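Local structure of N(G),N(G)-dimethylarginine dimethylaminohydrolase (Pseudomonas aeruginosa, 1H70) at residues I7-A12 / E91-T96; Q44-D49 / R212-A217; I78-A83 / I108-T113; L177-F182 / Y202-I207; E198-A203 / A217-T222. The protein hydrolyses N(G),N(G)-dimethyl-L-arginine and N(G)-monomethyl-L-arginine to L-citrulline and dimethylamine or methylamine, removing inhibitors of nitric oxide synthase. The protein carries 1 engineered substitution. One frame throughout, in Å; residues are numbered along the deposited sequence.

Interaction 1: residues I7-A12 / E91-T96; sequences IARTPA and EIIEET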
# COMPACT_ATOMS: atom_id res chain seq x y z
N ILE A 7 -3.99 1.65 10.40
CA ILE A 7 -4.33 3.08 10.38
C ILE A 7 -4.99 3.32 9.01
O ILE A 7 -4.53 2.80 7.99
CB ILE A 7 -3.12 4.01 10.52
CG1 ILE A 7 -2.44 3.80 11.87
CG2 ILE A 7 -3.52 5.47 10.32
CD1 ILE A 7 -1.02 4.34 11.91
N ALA A 8 -6.05 4.13 8.99
CA ALA A 8 -6.76 4.46 7.74
C ALA A 8 -7.26 5.89 7.86
O ALA A 8 -7.22 6.46 8.97
CB ALA A 8 -7.94 3.52 7.51
N ARG A 9 -7.77 6.46 6.78
CA ARG A 9 -8.30 7.84 6.88
C ARG A 9 -9.52 7.97 6.00
O ARG A 9 -9.49 7.59 4.83
CB ARG A 9 -7.25 8.85 6.47
CG ARG A 9 -7.69 10.35 6.62
CD ARG A 9 -6.73 11.32 5.96
NE ARG A 9 -5.45 11.43 6.64
CZ ARG A 9 -5.23 12.07 7.78
NH1 ARG A 9 -6.22 12.68 8.42
NH2 ARG A 9 -3.99 12.10 8.28
N THR A 10 -10.60 8.51 6.54
CA THR A 10 -11.83 8.73 5.79
C THR A 10 -11.55 9.54 4.55
O THR A 10 -10.80 10.49 4.63
CB THR A 10 -12.77 9.53 6.73
OG1 THR A 10 -12.94 8.77 7.94
CG2 THR A 10 -14.18 9.71 6.12
N PRO A 11 -12.15 9.19 3.41
CA PRO A 11 -11.93 9.96 2.18
C PRO A 11 -12.58 11.35 2.27
O PRO A 11 -13.61 11.51 2.95
CB PRO A 11 -12.60 9.09 1.10
CG PRO A 11 -13.65 8.34 1.84
CD PRO A 11 -13.08 8.05 3.23
N ALA A 12 -11.97 12.34 1.64
CA ALA A 12 -12.48 13.71 1.64
C ALA A 12 -13.41 13.91 0.46
O ALA A 12 -13.40 13.12 -0.49
CB ALA A 12 -11.33 14.69 1.53
N GLU A 91 2.59 15.58 7.25
CA GLU A 91 2.34 16.41 8.42
C GLU A 91 1.08 16.06 9.19
O GLU A 91 1.07 16.14 10.42
CB GLU A 91 2.28 17.90 8.01
CG GLU A 91 3.53 18.40 7.32
CD GLU A 91 4.72 18.54 8.25
OE1 GLU A 91 5.83 18.13 7.87
OE2 GLU A 91 4.55 19.06 9.36
N ILE A 92 0.04 15.66 8.48
CA ILE A 92 -1.23 15.33 9.12
C ILE A 92 -1.28 13.91 9.65
O ILE A 92 -2.22 13.54 10.36
CB ILE A 92 -2.42 15.63 8.16
CG1 ILE A 92 -2.28 14.89 6.84
CG2 ILE A 92 -2.52 17.12 7.90
CD1 ILE A 92 -3.56 14.94 6.03
N ILE A 93 -0.26 13.12 9.36
CA ILE A 93 -0.22 11.76 9.91
C ILE A 93 0.84 11.57 10.97
O ILE A 93 0.85 10.56 11.67
CB ILE A 93 -0.05 10.71 8.82
CG1 ILE A 93 -0.59 9.35 9.30
CG2 ILE A 93 1.40 10.61 8.40
CD1 ILE A 93 -0.91 8.39 8.19
N GLU A 94 1.74 12.55 11.09
CA GLU A 94 2.85 12.46 12.03
C GLU A 94 2.45 12.23 13.49
O GLU A 94 3.10 11.45 14.17
CB GLU A 94 3.79 13.67 11.93
CG GLU A 94 5.09 13.37 12.66
CD GLU A 94 6.35 13.99 12.09
OE1 GLU A 94 6.44 14.20 10.85
OE2 GLU A 94 7.27 14.26 12.91
N GLU A 95 1.40 12.89 13.97
CA GLU A 95 1.00 12.73 15.37
C GLU A 95 0.58 11.28 15.69
O GLU A 95 0.94 10.71 16.73
CB GLU A 95 -0.10 13.74 15.69
N THR A 96 -0.16 10.67 14.78
CA THR A 96 -0.56 9.27 14.96
C THR A 96 0.65 8.36 15.01
O THR A 96 0.73 7.47 15.86
CB THR A 96 -1.46 8.86 13.79
OG1 THR A 96 -2.63 9.69 13.78
CG2 THR A 96 -1.93 7.43 13.91
O HOH W 1 -5.49 13.94 10.64
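Arg-9 reaches from strand 7-9 to helix 91-96 and meets Ile-92 at about a right angle. With CG anti to the backbone N (chi1 -177°) the chain runs out from the strand, then bends at chi3 to bring the guanidinium to the helix. NH2 donates a weak hydrogen bond, 3.1 Å long, to the carbonyl O of Ile-92, which lies at the guanidinium edge, in its plane. Water 1 also lies at the edge, accepting from Arg-9 NH1 at 2.7 Å and donating weakly to Ile-92 O, while Pro-54 O provides NH1 with a further acceptor. CD1 of Ile-92 covers one guanidinium face from 3.6 Å above it, towards the rim. Two residues back along the strand, Ile-7 and Thr-96 point at each other tip to tip, CD1 of Ile-7 lying 3.8 Å from CG2 of Thr-96. The methyl faces the strand because it stands anti to the backbone N of Thr-96 (OG1 chi1 -61°). Strand 5-9 is the middle one of three, between 49-53 and 253-254; Leu-53 and Leu-253 fill in beside Ile-7, and helix 89-100 packs on this side, its segment 91-96 running at 144° to strand 7-9.

Interaction 2: residues Q44-D49 / R212-A217; sequences QTCDVD and RVIMPA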
# COMPACT_ATOMS: atom_id res chain seq x y z
N GLN A 44 -12.37 -4.93 10.45
CA GLN A 44 -12.85 -5.20 11.80
C GLN A 44 -12.94 -6.70 12.11
O GLN A 44 -13.08 -7.07 13.29
CB GLN A 44 -14.24 -4.59 12.00
CG GLN A 44 -14.28 -3.08 12.25
CD GLN A 44 -15.72 -2.56 12.35
OE1 GLN A 44 -16.32 -2.57 13.44
NE2 GLN A 44 -16.24 -2.07 11.28
N THR A 45 -12.85 -7.54 11.08
CA THR A 45 -12.89 -9.00 11.27
C THR A 45 -11.52 -9.64 11.26
O THR A 45 -11.41 -10.87 11.34
CB THR A 45 -13.75 -9.71 10.20
OG1 THR A 45 -13.09 -9.71 8.92
CG2 THR A 45 -15.07 -8.97 9.98
N CYS A 46 -10.47 -8.83 11.22
CA CYS A 46 -9.11 -9.37 11.11
C CYS A 46 -8.28 -9.35 12.39
O CYS A 46 -7.08 -9.41 12.32
CB CYS A 46 -8.35 -8.66 9.98
SG CYS A 46 -9.12 -8.83 8.35
N ASP A 47 -8.90 -9.25 13.55
CA ASP A 47 -8.18 -9.27 14.82
C ASP A 47 -7.10 -8.20 14.95
O ASP A 47 -6.01 -8.44 15.48
CB ASP A 47 -7.66 -10.67 15.10
CG ASP A 47 -8.80 -11.65 15.19
OD1 ASP A 47 -9.95 -11.19 15.42
OD2 ASP A 47 -8.62 -12.85 14.99
N VAL A 48 -7.44 -6.98 14.53
CA VAL A 48 -6.52 -5.86 14.68
C VAL A 48 -7.30 -4.69 15.27
O VAL A 48 -8.54 -4.71 15.20
CB VAL A 48 -5.98 -5.39 13.31
CG1 VAL A 48 -5.04 -6.42 12.71
CG2 VAL A 48 -7.14 -5.14 12.31
N ASP A 49 -6.66 -3.72 15.93
CA ASP A 49 -7.47 -2.54 16.26
C ASP A 49 -7.23 -1.56 15.15
O ASP A 49 -6.21 -1.65 14.44
CB ASP A 49 -7.32 -1.97 17.67
CG ASP A 49 -5.93 -1.87 18.08
OD1 ASP A 49 -5.21 -1.27 17.25
OD2 ASP A 49 -5.52 -2.31 19.21
N ARG A 212 -6.17 -13.55 6.75
CA ARG A 212 -7.27 -13.12 5.91
C ARG A 212 -6.59 -12.43 4.73
O ARG A 212 -5.46 -11.92 4.89
CB ARG A 212 -8.17 -12.06 6.57
CG ARG A 212 -8.11 -12.01 8.11
CD ARG A 212 -9.01 -12.96 8.74
NE ARG A 212 -9.43 -12.92 10.14
CZ ARG A 212 -8.90 -13.19 11.33
NH1 ARG A 212 -9.73 -13.11 12.37
NH2 ARG A 212 -7.60 -13.47 11.57
N VAL A 213 -7.21 -12.41 3.56
CA VAL A 213 -6.64 -11.66 2.45
C VAL A 213 -7.78 -10.80 1.93
O VAL A 213 -8.83 -11.32 1.52
CB VAL A 213 -5.99 -12.49 1.33
CG1 VAL A 213 -5.74 -11.58 0.12
CG2 VAL A 213 -4.65 -13.08 1.76
N ILE A 214 -7.59 -9.49 1.99
CA ILE A 214 -8.62 -8.56 1.53
C ILE A 214 -8.30 -8.18 0.09
O ILE A 214 -7.16 -7.78 -0.21
CB ILE A 214 -8.71 -7.32 2.45
CG1 ILE A 214 -9.22 -7.75 3.84
CG2 ILE A 214 -9.66 -6.29 1.85
CD1 ILE A 214 -9.15 -6.67 4.91
N MET A 215 -9.26 -8.33 -0.82
CA MET A 215 -8.98 -8.07 -2.23
C MET A 215 -10.17 -7.34 -2.84
O MET A 215 -11.28 -7.38 -2.27
CB MET A 215 -8.77 -9.41 -2.97
CG MET A 215 -10.08 -10.18 -3.10
SD MET A 215 -9.94 -11.73 -4.06
CE MET A 215 -9.43 -11.07 -5.60
N PRO A 216 -9.96 -6.69 -3.99
CA PRO A 216 -11.05 -6.01 -4.70
C PRO A 216 -12.08 -7.03 -5.19
O PRO A 216 -11.74 -8.17 -5.61
CB PRO A 216 -10.35 -5.36 -5.89
CG PRO A 216 -9.08 -6.11 -6.08
CD PRO A 216 -8.68 -6.57 -4.70
N ALA A 217 -13.35 -6.64 -5.14
CA ALA A 217 -14.43 -7.51 -5.60
C ALA A 217 -14.50 -7.44 -7.13
O ALA A 217 -14.20 -6.40 -7.70
CB ALA A 217 -15.74 -7.08 -5.01
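The irregular turn around Cys-46 comes up to the start of strand 212-216, CA of Cys-46 lying 6.7 Å from CA of Arg-212, and Asp-47 takes a left-handed backbone conformation (phi 57°, psi 44°) there. Arg-212 carries most of the contact. Its chain bends at chi2, which folds the guanidinium over the turn, and CA of Cys-46 lies 3.6 Å above one face of that group, displaced to the rim. The carbonyl O of Thr-45 receives two weak bonds from the same side chain, from NE of Arg-212 at 3.1 Å and from its NH1 at 3.0 Å, so the pair grips one oxygen without either bond being straight. NH1 also makes a salt bridge to OD2 of Asp-47, 2.9 Å away. The carboxylate and guanidinium planes stand nearly perpendicular, 89° apart, and NH1 approaches OD2 from above the carboxylate plane; the ion pair is therefore single-pronged rather than a flat, two-bonded one. NH2 is held by Asn-210 O just before the strand, which helps to fix the rotation of the group.

Beside these polar contacts the sulfur of Cys-46 lies 3.3 Å from CG of Arg-212, against the aliphatic part of the chain, and SG of Cys-46 is 4.1 Å from CD1 of Ile-214. The turn links helix 29-43 to strand 49-53. It thus joins that strand's sheet to the one formed by 207-209, 212-216 and 232-236, where Val-209 also covers Cys-46 and Ile-234 touches Thr-45.

Interaction 3: residues I78-A83 / I108-T113; sequences ITRPGA and IEAPGT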
# COMPACT_ATOMS: atom_id res chain seq x y z
N ILE A 78 8.70 8.33 8.17
CA ILE A 78 7.83 9.24 7.44
C ILE A 78 8.51 9.44 6.10
O ILE A 78 9.71 9.70 6.05
CB ILE A 78 7.73 10.58 8.18
CG1 ILE A 78 7.20 10.38 9.59
CG2 ILE A 78 6.83 11.57 7.43
CD1 ILE A 78 5.83 9.76 9.67
N THR A 79 7.75 9.31 5.03
CA THR A 79 8.34 9.41 3.71
C THR A 79 8.38 10.86 3.21
O THR A 79 8.34 11.81 4.00
CB THR A 79 7.58 8.50 2.73
OG1 THR A 79 6.22 8.95 2.58
CG2 THR A 79 7.51 7.04 3.26
N ARG A 80 8.52 11.03 1.90
CA ARG A 80 8.57 12.34 1.28
C ARG A 80 8.01 12.19 -0.14
O ARG A 80 8.73 11.97 -1.11
CB ARG A 80 10.02 12.85 1.24
CG ARG A 80 10.14 14.32 0.84
CD ARG A 80 11.45 14.96 1.36
NE ARG A 80 11.55 16.35 0.91
CZ ARG A 80 11.98 16.73 -0.29
NH1 ARG A 80 12.40 15.83 -1.18
NH2 ARG A 80 12.03 18.03 -0.60
N PRO A 81 6.69 12.25 -0.24
CA PRO A 81 6.01 12.02 -1.52
C PRO A 81 6.56 12.80 -2.69
O PRO A 81 6.90 13.98 -2.59
CB PRO A 81 4.55 12.35 -1.23
CG PRO A 81 4.40 12.02 0.25
CD PRO A 81 5.73 12.45 0.87
N GLY A 82 6.66 12.10 -3.82
CA GLY A 82 7.13 12.71 -5.04
C GLY A 82 6.04 13.61 -5.62
O GLY A 82 6.34 14.60 -6.26
N ALA A 83 4.77 13.25 -5.43
CA ALA A 83 3.68 14.05 -5.96
C ALA A 83 3.55 15.35 -5.18
O ALA A 83 3.28 15.29 -3.98
CB ALA A 83 2.39 13.27 -5.90
N ILE A 108 12.50 10.66 5.74
CA ILE A 108 13.24 10.85 4.50
C ILE A 108 13.39 12.35 4.32
O ILE A 108 12.47 13.09 4.67
CB ILE A 108 12.43 10.30 3.31
CG1 ILE A 108 12.12 8.83 3.52
CG2 ILE A 108 13.15 10.59 1.95
CD1 ILE A 108 13.32 7.89 3.50
N GLU A 109 14.53 12.81 3.78
CA GLU A 109 14.74 14.24 3.57
C GLU A 109 15.16 14.54 2.14
O GLU A 109 15.53 13.64 1.40
CB GLU A 109 15.93 14.74 4.37
CG GLU A 109 15.95 14.57 5.86
CD GLU A 109 17.29 15.07 6.38
OE1 GLU A 109 18.21 15.30 5.55
OE2 GLU A 109 17.40 15.24 7.61
N ALA A 110 15.15 15.82 1.77
CA ALA A 110 15.61 16.20 0.44
C ALA A 110 17.07 15.82 0.32
O ALA A 110 17.81 15.80 1.31
CB ALA A 110 15.44 17.70 0.22
N PRO A 111 17.52 15.50 -0.89
CA PRO A 111 16.71 15.52 -2.11
C PRO A 111 16.02 14.20 -2.46
O PRO A 111 15.74 13.90 -3.63
CB PRO A 111 17.76 15.87 -3.16
CG PRO A 111 19.01 15.14 -2.67
CD PRO A 111 18.92 15.14 -1.16
N GLY A 112 15.69 13.42 -1.45
CA GLY A 112 15.03 12.14 -1.65
C GLY A 112 13.52 12.30 -1.74
O GLY A 112 12.95 13.24 -1.19
N THR A 113 12.88 11.36 -2.41
CA THR A 113 11.45 11.38 -2.62
C THR A 113 11.04 9.90 -2.42
O THR A 113 11.67 9.01 -2.98
CB THR A 113 11.37 11.98 -4.05
OG1 THR A 113 10.87 13.35 -4.05
CG2 THR A 113 10.71 11.15 -4.99
O HOH W 2 9.84 13.38 5.53
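Arg-80 lies extended along the loop 108-113 and buries more surface than any other residue of the contact. CG stands anti to the backbone N (chi1 -169°) and the chain stays straight to NE, so that its methylenes pass the carbonyl O of Gly-112 before NH1 turns onto it. That hydrogen bond is short, 2.6 Å from NH1 to Gly-112 O; the oxygen lies in the guanidinium plane, but the donor is tilted 31° from the carbonyl plane. CB of Ala-110 rests 3.5 Å above one guanidinium face, towards the rim. Ala-110 and Pro-111, joined by a cis peptide bond, are exposed, and this is the solvent side of the contact.

Strand 76-78, helix 89-100 and strand 105-107 follow one another as a beta-alpha-beta crossover, the two strands running parallel, and the contact continues their pairing into the loops beyond. Ile-108 N donates to Ile-78 O at 3.0 Å, almost collinear with the carbonyl bond. Water 2 donates to both Thr-79 O and Ile-108 O, bridging the two backbones one step further on.

The buried side lies around Ile-108, with CG1 3.8 Å from CA of Thr-79 and CG2 against CB of Arg-80. Gln-141 and Met-142 of helix 136-148 cover the same side chain. At the far end Arg-80 O receives a CA-H contact from Thr-113, whose CG2 lies 3.9 Å from CA of Gly-82. Neighbouring Pro-81 turns away from this contact, its side chain about 4 Å from that of Arg-86, a residue of the citrulline pocket.

Interaction 4: residues L177-F182 / Y202-I207; sequences LAAGEF and YAANCI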
# COMPACT_ATOMS: atom_id res chain seq x y z
N LEU A 177 1.79 -12.41 -5.27
CA LEU A 177 0.96 -12.06 -6.44
C LEU A 177 1.81 -11.18 -7.36
O LEU A 177 2.48 -10.25 -6.90
CB LEU A 177 -0.30 -11.25 -6.05
CG LEU A 177 -1.29 -11.89 -5.07
CD1 LEU A 177 -2.50 -10.98 -4.88
CD2 LEU A 177 -1.75 -13.27 -5.58
N ALA A 178 1.81 -11.48 -8.66
CA ALA A 178 2.58 -10.67 -9.60
C ALA A 178 1.88 -10.51 -10.94
O ALA A 178 1.27 -11.44 -11.48
CB ALA A 178 3.97 -11.23 -9.84
N ALA A 179 1.94 -9.27 -11.42
CA ALA A 179 1.39 -8.89 -12.71
C ALA A 179 2.41 -8.14 -13.54
O ALA A 179 3.37 -7.56 -13.03
CB ALA A 179 0.17 -7.98 -12.53
N GLY A 180 2.16 -8.14 -14.84
CA GLY A 180 2.97 -7.42 -15.79
C GLY A 180 4.46 -7.69 -15.74
O GLY A 180 4.91 -8.84 -15.76
N GLU A 181 5.23 -6.61 -15.66
CA GLU A 181 6.68 -6.71 -15.67
C GLU A 181 7.33 -7.36 -14.45
O GLU A 181 8.54 -7.61 -14.50
CB GLU A 181 7.27 -5.31 -15.87
CG GLU A 181 7.18 -4.44 -14.63
CD GLU A 181 7.39 -2.96 -14.89
OE1 GLU A 181 8.52 -2.49 -15.13
OE2 GLU A 181 6.37 -2.24 -14.85
N PHE A 182 6.60 -7.63 -13.38
CA PHE A 182 7.25 -8.21 -12.20
C PHE A 182 7.32 -9.74 -12.25
O PHE A 182 8.16 -10.35 -11.61
CB PHE A 182 6.58 -7.73 -10.91
CG PHE A 182 6.56 -6.23 -10.81
CD1 PHE A 182 5.38 -5.55 -10.87
CD2 PHE A 182 7.75 -5.51 -10.70
CE1 PHE A 182 5.35 -4.16 -10.80
CE2 PHE A 182 7.73 -4.13 -10.62
CZ PHE A 182 6.52 -3.46 -10.69
N TYR A 202 -5.71 -5.41 -12.00
CA TYR A 202 -5.95 -4.59 -10.81
C TYR A 202 -5.84 -5.43 -9.55
O TYR A 202 -5.32 -4.96 -8.54
CB TYR A 202 -7.35 -3.96 -10.85
CG TYR A 202 -7.74 -3.04 -9.70
CD1 TYR A 202 -7.06 -1.84 -9.47
CD2 TYR A 202 -8.80 -3.35 -8.87
CE1 TYR A 202 -7.44 -0.98 -8.43
CE2 TYR A 202 -9.18 -2.52 -7.84
CZ TYR A 202 -8.51 -1.33 -7.62
OH TYR A 202 -8.89 -0.50 -6.59
N ALA A 203 -6.31 -6.68 -9.61
CA ALA A 203 -6.27 -7.56 -8.44
C ALA A 203 -4.90 -8.05 -7.99
O ALA A 203 -4.81 -8.88 -7.10
CB ALA A 203 -7.25 -8.74 -8.61
N ALA A 204 -3.82 -7.55 -8.57
CA ALA A 204 -2.49 -7.90 -8.08
C ALA A 204 -2.26 -7.15 -6.78
O ALA A 204 -1.35 -7.47 -6.01
CB ALA A 204 -1.40 -7.52 -9.06
N ASN A 205 -3.07 -6.10 -6.56
CA ASN A 205 -2.95 -5.34 -5.31
C ASN A 205 -3.97 -5.92 -4.32
O ASN A 205 -5.18 -5.75 -4.52
CB ASN A 205 -3.18 -3.85 -5.60
CG ASN A 205 -2.92 -2.95 -4.40
OD1 ASN A 205 -2.10 -2.03 -4.46
ND2 ASN A 205 -3.63 -3.17 -3.33
N CYS A 206 -3.48 -6.68 -3.33
CA CYS A 206 -4.29 -7.30 -2.28
C CYS A 206 -3.52 -7.18 -0.98
O CYS A 206 -2.33 -6.90 -1.00
CB CYS A 206 -4.54 -8.80 -2.53
SG CYS A 206 -5.52 -9.17 -4.00
N ILE A 207 -4.20 -7.36 0.16
CA ILE A 207 -3.48 -7.34 1.44
C ILE A 207 -3.71 -8.54 2.34
O ILE A 207 -4.83 -8.95 2.60
CB ILE A 207 -3.80 -6.08 2.28
CG1 ILE A 207 -5.31 -5.89 2.45
CG2 ILE A 207 -3.13 -4.85 1.67
CD1 ILE A 207 -5.67 -4.65 3.32
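Leu-177, Ala-204 and Ala-179 bury most of the surface between these segments, and no hydrogen bond crosses the contact. Leu-177, the largest contributor, points at the 202-207 loop from the end of strand 175-178. With CG beside the backbone N (chi1 -59°) and the chain extended at chi2, one branch does the work: CD1 comes to 3.6 Å from SG of Cys-206 and 3.8 Å from its CB. The same methyl also lies 3.8 Å from Ala-203 O, while CB of Leu-177 is 3.9 Å from Ala-204 O, so the leucine lies against the carbonyls of the turn as well as against the sulfur.

Ala-204 closes a short 3-10 segment, in which the N of Asn-205 bonds back to the O of Tyr-202. This turn leads from strand 192-195 of one three-stranded sheet into strand 207-209 of the next, and the contact therefore packs the link between two sheets against the strand that lies in the middle of the first. DDAH has the pentein (amidinotransferase-like) propeller fold, and the contact joins two neighbouring three-stranded sheets of it.

Ala-179, two residues beyond Leu-177 on the same side of the chain, meets Ala-204 by methyl against methyl, CB to CB 3.8 Å. The nearest backbone approach is between CA of Leu-177 and CA of Ala-204, 5.6 Å apart. Cys-206 also touches Val-213 and Met-215 of strand 212-216, and Leu-177 is flanked by Ala-169 and Ile-194 of the strands that border its own.

Interaction 5: residues E198-A203 / A217-T222; sequences EEESYA and AGYPRT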
# COMPACT_ATOMS: atom_id res chain seq x y z
N GLU A 198 -4.29 -10.98 -17.32
CA GLU A 198 -4.37 -9.59 -17.78
C GLU A 198 -5.67 -8.84 -17.52
O GLU A 198 -5.62 -7.69 -17.11
CB GLU A 198 -3.96 -9.47 -19.25
CG GLU A 198 -4.87 -10.12 -20.26
CD GLU A 198 -4.42 -9.71 -21.67
OE1 GLU A 198 -4.76 -8.57 -22.10
OE2 GLU A 198 -3.70 -10.51 -22.29
N GLU A 199 -6.82 -9.46 -17.75
CA GLU A 199 -8.10 -8.80 -17.52
C GLU A 199 -8.31 -8.43 -16.05
O GLU A 199 -9.07 -7.50 -15.73
CB GLU A 199 -9.19 -9.80 -17.92
CG GLU A 199 -9.10 -11.00 -16.99
CD GLU A 199 -8.90 -12.29 -17.73
OE1 GLU A 199 -8.13 -12.30 -18.72
OE2 GLU A 199 -9.54 -13.26 -17.27
N GLU A 200 -7.61 -9.13 -15.16
CA GLU A 200 -7.72 -8.95 -13.71
C GLU A 200 -6.49 -8.27 -13.08
O GLU A 200 -6.32 -8.35 -11.86
CB GLU A 200 -7.89 -10.32 -13.04
CG GLU A 200 -9.17 -11.03 -13.51
CD GLU A 200 -9.67 -12.08 -12.55
OE1 GLU A 200 -9.03 -12.35 -11.52
OE2 GLU A 200 -10.76 -12.66 -12.79
N SER A 201 -5.66 -7.63 -13.89
CA SER A 201 -4.44 -6.97 -13.41
C SER A 201 -4.60 -6.15 -12.13
O SER A 201 -3.71 -6.15 -11.29
CB SER A 201 -3.86 -6.06 -14.51
OG SER A 201 -4.77 -5.00 -14.79
N TYR A 202 -5.71 -5.41 -12.00
CA TYR A 202 -5.95 -4.59 -10.81
C TYR A 202 -5.84 -5.43 -9.55
O TYR A 202 -5.32 -4.96 -8.54
CB TYR A 202 -7.35 -3.96 -10.85
CG TYR A 202 -7.74 -3.04 -9.70
CD1 TYR A 202 -7.06 -1.84 -9.47
CD2 TYR A 202 -8.80 -3.35 -8.87
CE1 TYR A 202 -7.44 -0.98 -8.43
CE2 TYR A 202 -9.18 -2.52 -7.84
CZ TYR A 202 -8.51 -1.33 -7.62
OH TYR A 202 -8.89 -0.50 -6.59
N ALA A 203 -6.31 -6.68 -9.61
CA ALA A 203 -6.27 -7.56 -8.44
C ALA A 203 -4.90 -8.05 -7.99
O ALA A 203 -4.81 -8.88 -7.10
CB ALA A 203 -7.25 -8.74 -8.61
N ALA A 217 -13.35 -6.64 -5.14
CA ALA A 217 -14.43 -7.51 -5.60
C ALA A 217 -14.50 -7.44 -7.13
O ALA A 217 -14.20 -6.40 -7.70
CB ALA A 217 -15.74 -7.08 -5.01
N GLY A 218 -14.88 -8.55 -7.77
CA GLY A 218 -14.99 -8.59 -9.22
C GLY A 218 -13.83 -9.22 -9.99
O GLY A 218 -13.71 -9.03 -11.20
N TYR A 219 -12.98 -9.98 -9.30
CA TYR A 219 -11.80 -10.61 -9.91
C TYR A 219 -11.81 -12.08 -9.48
O TYR A 219 -11.07 -12.52 -8.62
CB TYR A 219 -10.53 -9.83 -9.50
CG TYR A 219 -10.63 -8.36 -9.93
CD1 TYR A 219 -11.02 -7.37 -9.04
CD2 TYR A 219 -10.39 -7.99 -11.26
CE1 TYR A 219 -11.14 -6.04 -9.47
CE2 TYR A 219 -10.51 -6.68 -11.67
CZ TYR A 219 -10.88 -5.70 -10.78
OH TYR A 219 -10.99 -4.40 -11.22
N PRO A 220 -12.71 -12.85 -10.10
CA PRO A 220 -12.89 -14.25 -9.71
C PRO A 220 -11.73 -15.21 -9.90
O PRO A 220 -11.60 -16.13 -9.07
CB PRO A 220 -14.11 -14.72 -10.53
CG PRO A 220 -14.43 -13.66 -11.50
CD PRO A 220 -13.62 -12.43 -11.17
N ARG A 221 -10.91 -15.05 -10.93
CA ARG A 221 -9.82 -15.99 -11.11
C ARG A 221 -8.77 -15.84 -10.01
O ARG A 221 -8.24 -16.80 -9.48
CB ARG A 221 -9.18 -15.84 -12.49
CG ARG A 221 -10.07 -16.33 -13.64
CD ARG A 221 -9.42 -16.08 -15.00
NE ARG A 221 -8.25 -16.93 -15.14
CZ ARG A 221 -7.39 -16.90 -16.15
NH1 ARG A 221 -7.53 -16.04 -17.15
NH2 ARG A 221 -6.36 -17.74 -16.15
N THR A 222 -8.48 -14.58 -9.69
CA THR A 222 -7.52 -14.26 -8.66
C THR A 222 -8.03 -14.68 -7.30
O THR A 222 -7.30 -15.22 -6.47
CB THR A 222 -7.24 -12.74 -8.66
OG1 THR A 222 -6.60 -12.38 -9.89
CG2 THR A 222 -6.27 -12.40 -7.52
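Glu-199 opens the contact at the solvent-exposed rim, crossing Arg-221 at about a right angle. Its chain leaves between the backbone N and the carbonyl carbon (chi1 64°) and bends at chi2, which swings OE2 to the guanidinium edge; the salt bridge to NH1 of Arg-221 is long, 3.4 Å, and weak as a hydrogen bond.

Glu-200 is buried and does most of the polar work. Extended beyond CG, it slides past Tyr-219 and puts its carboxylate at the first turn of helix 220-227. OE2 takes the backbone N of Arg-221 with its syn lone pair at 3.0 Å. OE1 takes two donors from Thr-222: the backbone N on the syn side and the hydroxyl OG1 nearly along the C-O axis, each at 2.9 Å. Three bonds thus hold the group in place. A carboxylate from a residue outside the helix binds the amides at its N terminus, just after Tyr-219 at the N-cap position, and this end of the helix dipole probably favours the negative charge.

Tyr-202 comes next and meets the ring of Tyr-219 obliquely, the planes 48° apart. CD2 of Tyr-202 is 3.4 Å from OH of Tyr-219, and CE1 of Tyr-219 lies at the edge of the Tyr-202 ring, in its plane. The hydroxyl of Tyr-202 itself bonds to Gly-246 O and Thr-238 OG1.

Ala-203 ends the segment with its methyl 3.6 Å from CB of Tyr-219, and CG2 of Thr-222 reaches 3.8 Å from the alanine O. Pro-216 of strand 212-216 packs against both Tyr-202 and Ala-203.

How the interactions relate
Interactions 2, 4 and 5 form one connected region. Interactions 4 and 5 share Tyr-202 and Ala-203, with centres about 9 Å apart, and strand 212-216 joins both to interaction 2: Ile-214 N lies 2.9 Å from Ile-207 O, a probable hydrogen bond, and Met-215 CB packs 3.4 Å from Cys-206 SG. Interactions 1 and 3 meet at helix 89-100, where Glu-94 OE1 touches Ile-78 CG1 at 4.1 Å. Interactions 3 and 5 lie on opposite sides of the chain's centre, about 32 Å between centres. Bound citrulline is about 8 Å from the side chains of Pro-81 and Tyr-202, and about 11 to 13 Å from the nearest side chains of interactions 1, 2 and 4.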